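Local coordinates for protein TSSL1 (Pseudomonas aeruginosa, PDB 4B62) that probably binds peptidoglycan through its C-terminal OmpA-like domain, fixing the membrane-embedded type VI secretion apparatus to the bacterial cell wall, at residues 80-85 with 146-151. Numbering follows the deposited sequence.
Sequences TGHSDN and RVEITV. With EDO (1,2-ethanediol), chain B.
Thr80 and His82 pair with Glu148 and Arg146 in an antiparallel join between two inner strands, 77-82 and 146-152, of the mixed five-stranded sheet of this OmpA-like, peptidoglycan-binding domain. Two hydrogen-bonded pairs flank the non-hydrogen-bonded pair of Gly81 with Val147; in the first, Thr80 N reaches Glu148 O at 3.0 Å and Glu148 N returns to Thr80 O. These neighbouring strands illustrate how a sheet can carry a polar network on one face, while Val147 and Ile149 on the other pack against Val79 and Val77. The guanidinium of Arg146 stacks on the His82 imidazole, planes 18° apart and centres 3.6 Å apart, with NH2 above the middle of the ring. With CG tucked between N and C of its own backbone (chi1 74°), the arginine runs out extended, and a turn at the last torsion (chi4 -85°) lays the guanidinium over the ring. A side-on salt bridge holds that group: NE (2.9 Å) and NH2 both donate, in the guanidinium plane, to Glu148 OE2. NH2 also donates to Glu130 O, and NH1 to Asn144 O. NE2 of the same His82 ring shares a 2.9 Å hydrogen bond with Thr80 OG1, and a water 2.7 Å from Thr80 OG1 donates to Glu148 OE1.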
loop_
_atom_site.group_PDB
_atom_site.type_symbol
_atom_site.label_atom_id
_atom_site.label_comp_id
_atom_site.label_asym_id
_atom_site.label_seq_id
_atom_site.Cartn_x
_atom_site.Cartn_y
_atom_site.Cartn_z
ATOM N N THR A 80 -2.507 -2.277 -5.009
ATOM C CA THR A 80 -2.872 -1.205 -5.926
ATOM C C THR A 80 -2.290 0.105 -5.413
ATOM O O THR A 80 -2.253 0.354 -4.195
ATOM C CB THR A 80 -4.386 -1.082 -6.129
ATOM O OG1 THR A 80 -5.033 -0.761 -4.895
ATOM C CG2 THR A 80 -4.953 -2.393 -6.700
ATOM N N GLY A 81 -1.786 0.897 -6.353
ATOM C CA GLY A 81 -1.175 2.187 -6.067
ATOM C C GLY A 81 -2.042 3.308 -6.623
ATOM O O GLY A 81 -2.604 3.187 -7.722
ATOM N N HIS A 82 -2.118 4.411 -5.878
ATOM C CA HIS A 82 -3.013 5.518 -6.184
ATOM C C HIS A 82 -2.307 6.840 -5.952
ATOM O O HIS A 82 -1.464 6.952 -5.052
ATOM C CB HIS A 82 -4.245 5.464 -5.286
ATOM C CG HIS A 82 -4.942 4.153 -5.351
ATOM N ND1 HIS A 82 -6.027 3.921 -6.174
ATOM C CD2 HIS A 82 -4.673 2.983 -4.724
ATOM C CE1 HIS A 82 -6.391 2.662 -6.042
ATOM N NE2 HIS A 82 -5.593 2.068 -5.172
ATOM N N SER A 83 -2.661 7.815 -6.782
ATOM C CA SER A 83 -2.178 9.176 -6.680
ATOM C C SER A 83 -3.327 10.107 -6.347
ATOM O O SER A 83 -4.503 9.713 -6.367
ATOM C CB SER A 83 -1.552 9.632 -8.000
ATOM O OG SER A 83 -2.532 9.686 -9.029
ATOM N N ASP A 84 -2.981 11.354 -6.071
ATOM C CA ASP A 84 -3.941 12.450 -6.101
ATOM C C ASP A 84 -4.028 12.929 -7.572
ATOM O O ASP A 84 -3.562 12.227 -8.466
ATOM C CB ASP A 84 -3.519 13.553 -5.117
ATOM C CG ASP A 84 -2.144 14.094 -5.395
ATOM O OD1 ASP A 84 -1.676 13.998 -6.553
ATOM O OD2 ASP A 84 -1.538 14.618 -4.431
ATOM N N ASN A 85 -4.588 14.108 -7.819
ATOM C CA ASN A 85 -4.648 14.669 -9.179
ATOM C C ASN A 85 -3.697 15.856 -9.392
ATOM O O ASN A 85 -3.895 16.671 -10.306
ATOM C CB ASN A 85 -6.085 15.064 -9.520
ATOM C CG ASN A 85 -6.562 16.260 -8.729
ATOM O OD1 ASN A 85 -5.909 16.692 -7.778
ATOM N ND2 ASN A 85 -7.701 16.812 -9.128
ATOM N N ARG A 146 -1.808 6.631 -1.912
ATOM C CA ARG A 146 -1.876 5.492 -1.019
ATOM C C ARG A 146 -1.590 4.212 -1.779
ATOM O O ARG A 146 -1.656 4.175 -3.020
ATOM C CB ARG A 146 -3.279 5.386 -0.395
ATOM C CG ARG A 146 -4.340 4.870 -1.362
ATOM C CD ARG A 146 -5.740 5.163 -0.887
ATOM N NE ARG A 146 -6.745 4.490 -1.697
ATOM C CZ ARG A 146 -7.255 4.943 -2.840
ATOM N NH1 ARG A 146 -6.925 6.128 -3.353
ATOM N NH2 ARG A 146 -8.164 4.182 -3.461
ATOM N N VAL A 147 -1.301 3.162 -1.020
ATOM C CA VAL A 147 -1.403 1.806 -1.535
ATOM C C VAL A 147 -2.508 1.078 -0.764
ATOM O O VAL A 147 -2.754 1.355 0.419
ATOM C CB VAL A 147 -0.073 1.004 -1.458
ATOM C CG1 VAL A 147 0.970 1.653 -2.348
ATOM C CG2 VAL A 147 0.441 0.868 -0.039
ATOM N N GLU A 148 -3.180 0.163 -1.465
ATOM C CA GLU A 148 -4.114 -0.756 -0.854
ATOM C C GLU A 148 -3.558 -2.148 -1.064
ATOM O O GLU A 148 -3.371 -2.587 -2.204
ATOM C CB GLU A 148 -5.519 -0.609 -1.450
ATOM C CG GLU A 148 -6.163 0.734 -1.137
ATOM C CD GLU A 148 -7.627 0.861 -1.564
ATOM O OE1 GLU A 148 -8.234 -0.164 -1.980
ATOM O OE2 GLU A 148 -8.165 1.999 -1.474
ATOM N N ILE A 149 -3.289 -2.831 0.041
ATOM C CA ILE A 149 -2.710 -4.165 0.024
ATOM C C ILE A 149 -3.834 -5.153 0.372
ATOM O O ILE A 149 -4.327 -5.173 1.497
ATOM C CB ILE A 149 -1.567 -4.293 1.046
ATOM C CG1 ILE A 149 -0.473 -3.265 0.753
ATOM C CG2 ILE A 149 -0.977 -5.697 1.038
ATOM C CD1 ILE A 149 0.541 -3.097 1.868
ATOM N N THR A 150 -4.252 -5.950 -0.605
ATOM C CA THR A 150 -5.343 -6.886 -0.419
ATOM C C THR A 150 -4.770 -8.281 -0.290
ATOM O O THR A 150 -4.067 -8.740 -1.184
ATOM C CB THR A 150 -6.306 -6.834 -1.619
ATOM O OG1 THR A 150 -6.942 -5.553 -1.665
ATOM C CG2 THR A 150 -7.375 -7.903 -1.519
ATOM N N VAL A 151 -5.075 -8.950 0.823
ATOM C CA VAL A 151 -4.763 -10.368 0.978
ATOM C C VAL A 151 -6.083 -11.123 0.865
ATOM O O VAL A 151 -7.063 -10.824 1.554
ATOM C CB VAL A 151 -4.007 -10.730 2.288
ATOM C CG1 VAL A 151 -4.841 -10.487 3.519
ATOM C CG2 VAL A 151 -3.569 -12.191 2.257
HETATM C C1 EDO B . -9.414 -4.016 -3.096
HETATM O O1 EDO B . -9.542 -5.341 -2.548
HETATM C C2 EDO B . -10.755 -3.299 -3.255
HETATM O O2 EDO B . -11.406 -3.152 -1.984
HETATM O O HOH W 1 -7.526 -1.533 -4.233
HETATM O O HOH W 2 -6.867 8.265 -5.773
#